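Local structure of diphthine synthase (Aeropyrum pernix, 1WDE) at residues 151-156 / 195-200. The protein probably transfers methyl groups from S-adenosyl-L-methionine to a modified histidine of translation elongation factor 2, forming the diphthamide intermediate diphthine. Sequence-based numbering, arbitrary orientation.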
ATOM      1  N   THR A 151      -5.585 -12.223  13.849  1.00 51.70           N
ATOM      2  CA  THR A 151      -6.665 -12.460  12.898  1.00 49.03           C
ATOM      3  C   THR A 151      -7.218 -11.055  12.690  1.00 44.46           C
ATOM      4  O   THR A 151      -7.728 -10.435  13.620  1.00 41.86           O
ATOM      5  CB  THR A 151      -7.750 -13.376  13.489  1.00 53.81           C
ATOM      6  OG1 THR A 151      -7.199 -14.685  13.704  1.00 54.02           O
ATOM      7  CG2 THR A 151      -8.941 -13.475  12.542  1.00 50.65           C
ATOM      8  N   PRO A 152      -7.101 -10.530  11.468  1.00 39.38           N
ATOM      9  CA  PRO A 152      -7.561  -9.187  11.088  1.00 39.09           C
ATOM     10  C   PRO A 152      -9.066  -8.900  11.097  1.00 31.53           C
ATOM     11  O   PRO A 152      -9.636  -8.651  10.048  1.00 30.84           O
ATOM     12  CB  PRO A 152      -6.951  -9.009   9.697  1.00 34.11           C
ATOM     13  CG  PRO A 152      -6.985 -10.388   9.143  1.00 34.35           C
ATOM     14  CD  PRO A 152      -6.510 -11.232  10.313  1.00 40.46           C
ATOM     15  N   ILE A 153      -9.704  -8.921  12.267  1.00 31.05           N
ATOM     16  CA  ILE A 153     -11.142  -8.658  12.339  1.00 27.37           C
ATOM     17  C   ILE A 153     -11.477  -7.180  12.064  1.00 25.76           C
ATOM     18  O   ILE A 153     -12.413  -6.863  11.328  1.00 22.74           O
ATOM     19  CB  ILE A 153     -11.708  -9.085  13.718  1.00 29.45           C
ATOM     20  CG1 ILE A 153     -11.553 -10.599  13.884  1.00 37.95           C
ATOM     21  CG2 ILE A 153     -13.175  -8.727  13.821  1.00 34.27           C
ATOM     22  CD1 ILE A 153     -12.088 -11.131  15.206  1.00 49.27           C
ATOM     23  N   SER A 154     -10.716  -6.268  12.650  1.00 23.19           N
ATOM     24  CA  SER A 154     -10.993  -4.863  12.405  1.00 28.64           C
ATOM     25  C   SER A 154     -10.734  -4.567  10.925  1.00 28.12           C
ATOM     26  O   SER A 154     -11.377  -3.700  10.342  1.00 26.11           O
ATOM     27  CB  SER A 154     -10.119  -3.986  13.290  1.00 23.03           C
ATOM     28  OG  SER A 154      -8.763  -4.146  12.939  1.00 42.77           O
ATOM     29  N   VAL A 155      -9.808  -5.305  10.311  1.00 28.87           N
ATOM     30  CA  VAL A 155      -9.504  -5.099   8.900  1.00 27.42           C
ATOM     31  C   VAL A 155     -10.681  -5.487   8.003  1.00 28.18           C
ATOM     32  O   VAL A 155     -10.995  -4.768   7.045  1.00 25.70           O
ATOM     33  CB  VAL A 155      -8.251  -5.881   8.481  1.00 31.65           C
ATOM     34  CG1 VAL A 155      -8.213  -6.045   6.959  1.00 25.37           C
ATOM     35  CG2 VAL A 155      -7.018  -5.126   8.951  1.00 33.49           C
ATOM     36  N   ALA A 156     -11.336  -6.610   8.316  1.00 25.04           N
ATOM     37  CA  ALA A 156     -12.488  -7.060   7.532  1.00 28.28           C
ATOM     38  C   ALA A 156     -13.564  -5.981   7.629  1.00 26.26           C
ATOM     39  O   ALA A 156     -14.124  -5.566   6.620  1.00 23.34           O
ATOM     40  CB  ALA A 156     -13.021  -8.409   8.061  1.00 23.10           C
ATOM     41  N   ASP A 195     -12.950 -12.730   8.280  1.00 26.02           N
ATOM     42  CA  ASP A 195     -14.309 -12.415   7.878  1.00 27.22           C
ATOM     43  C   ASP A 195     -15.307 -13.364   8.519  1.00 26.20           C
ATOM     44  O   ASP A 195     -16.350 -12.934   9.004  1.00 28.96           O
ATOM     45  CB  ASP A 195     -14.429 -12.478   6.358  1.00 27.05           C
ATOM     46  CG  ASP A 195     -15.786 -12.006   5.860  1.00 26.94           C
ATOM     47  OD1 ASP A 195     -16.382 -11.094   6.491  1.00 23.76           O
ATOM     48  OD2 ASP A 195     -16.247 -12.530   4.821  1.00 26.28           O
ATOM     49  N   ARG A 196     -14.989 -14.658   8.527  1.00 30.29           N
ATOM     50  CA  ARG A 196     -15.892 -15.637   9.121  1.00 27.38           C
ATOM     51  C   ARG A 196     -16.033 -15.414  10.620  1.00 34.93           C
ATOM     52  O   ARG A 196     -17.115 -15.595  11.187  1.00 38.78           O
ATOM     53  CB  ARG A 196     -15.415 -17.063   8.830  1.00 29.69           C
ATOM     54  CG  ARG A 196     -15.633 -17.494   7.383  1.00 27.32           C
ATOM     55  CD  ARG A 196     -15.367 -18.988   7.176  1.00 39.96           C
ATOM     56  NE  ARG A 196     -13.960 -19.356   7.355  1.00 36.78           N
ATOM     57  CZ  ARG A 196     -13.002 -19.161   6.450  1.00 38.26           C
ATOM     58  NH1 ARG A 196     -11.764 -19.542   6.725  1.00 35.67           N
ATOM     59  NH2 ARG A 196     -13.275 -18.602   5.275  1.00 34.20           N
ATOM     60  N   GLU A 197     -14.940 -15.016  11.257  1.00 37.43           N
ATOM     61  CA  GLU A 197     -14.942 -14.742  12.686  1.00 38.41           C
ATOM     62  C   GLU A 197     -15.733 -13.463  12.938  1.00 37.33           C
ATOM     63  O   GLU A 197     -16.543 -13.405  13.862  1.00 41.79           O
ATOM     64  CB  GLU A 197     -13.508 -14.565  13.177  1.00 44.45           C
ATOM     65  CG  GLU A 197     -13.256 -15.076  14.572  1.00 54.05           C
ATOM     66  CD  GLU A 197     -11.777 -15.252  14.852  1.00 61.26           C
ATOM     67  OE1 GLU A 197     -11.145 -16.119  14.205  1.00 65.27           O
ATOM     68  OE2 GLU A 197     -11.245 -14.515  15.712  1.00 65.04           O
ATOM     69  N   TYR A 198     -15.499 -12.443  12.111  1.00 30.61           N
ATOM     70  CA  TYR A 198     -16.194 -11.162  12.245  1.00 29.08           C
ATOM     71  C   TYR A 198     -17.699 -11.233  11.971  1.00 31.87           C
ATOM     72  O   TYR A 198     -18.501 -10.724  12.758  1.00 36.29           O
ATOM     73  CB  TYR A 198     -15.556 -10.105  11.329  1.00 30.50           C
ATOM     74  CG  TYR A 198     -16.326  -8.795  11.281  1.00 30.45           C
ATOM     75  CD1 TYR A 198     -16.545  -8.043  12.441  1.00 36.67           C
ATOM     76  CD2 TYR A 198     -16.854  -8.320  10.078  1.00 35.18           C
ATOM     77  CE1 TYR A 198     -17.276  -6.847  12.398  1.00 34.21           C
ATOM     78  CE2 TYR A 198     -17.587  -7.132  10.021  1.00 31.36           C
ATOM     79  CZ  TYR A 198     -17.793  -6.404  11.183  1.00 32.49           C
ATOM     80  OH  TYR A 198     -18.524  -5.241  11.129  1.00 29.59           O
ATOM     81  N   ALA A 199     -18.090 -11.857  10.866  1.00 35.02           N
ATOM     82  CA  ALA A 199     -19.511 -11.969  10.533  1.00 44.73           C
ATOM     83  C   ALA A 199     -20.242 -12.730  11.641  1.00 48.29           C
ATOM     84  O   ALA A 199     -21.391 -12.431  11.970  1.00 48.44           O
ATOM     85  CB  ALA A 199     -19.684 -12.684   9.197  1.00 45.67           C
ATOM     86  N   ARG A 200     -19.559 -13.714  12.214  1.00 52.94           N
ATOM     87  CA  ARG A 200     -20.118 -14.511  13.299  1.00 57.85           C
ATOM     88  C   ARG A 200     -20.567 -13.607  14.451  1.00 56.22           C
ATOM     89  O   ARG A 200     -21.715 -13.675  14.883  1.00 55.15           O
ATOM     90  CB  ARG A 200     -19.073 -15.511  13.813  1.00 62.05           C
ATOM     91  CG  ARG A 200     -19.592 -16.438  14.902  1.00 69.78           C
ATOM     92  CD  ARG A 200     -18.470 -17.000  15.763  1.00 69.18           C
ATOM     93  NE  ARG A 200     -19.005 -17.645  16.959  1.00 72.50           N
ATOM     94  CZ  ARG A 200     -18.283 -17.961  18.030  1.00 73.49           C
ATOM     95  NH1 ARG A 200     -16.986 -17.690  18.062  1.00 73.55           N
ATOM     96  NH2 ARG A 200     -18.864 -18.540  19.074  1.00 75.77           N
TER
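Ile-153 and Ala-156 meet Tyr-198 where two helices of the tetrapyrrole-methylase fold, 153-165 and 184-202, pack together; the CA atoms of Ile-153 and Tyr-198 come within 5.6 Å. No hydrogen bond spans the segments, so the joint rests on side-chain contacts. Ile-153 divides its branches between two partners. With CG1 beside the backbone N (chi1 -64°), CG2 falls anti to that N and lies 3.7 Å from Tyr-198 CD1, meeting the ring obliquely. The other branch, extended at chi2 -180°, carries CD1 to 3.5 Å from Glu-197 OE2, the two side chains crossing at about a right angle. Thr-151 CG2 approaches the same carboxylate, 3.8 Å from Glu-197 OE1, so two methyls lie against the charged group. Glu-193 OE1 brings a like charge close to Glu-197 OE1, though the salt bridge from Glu-193 OE2 to Arg-196 NH1 probably tempers the repulsion. An alanine in place of Glu-197 would probably cost the methyls of Thr-151 and Ile-153 their shared neighbour, leaving a gap beside helix 184-202. Pro-152, centre of an inverse gamma turn, occupies the N-cap position of helix 153-165. Outside the segments, Tyr-198 OH hydrogen-bonds Glu-292 OE2, while Asp-195 OD1 and OD2 accept from Tyr-160 OH and Leu-208 N. Among the buried residues, Ala-156 CB sits 4.2 Å from Asp-195 CA and 4.3 Å from Tyr-198 CD2.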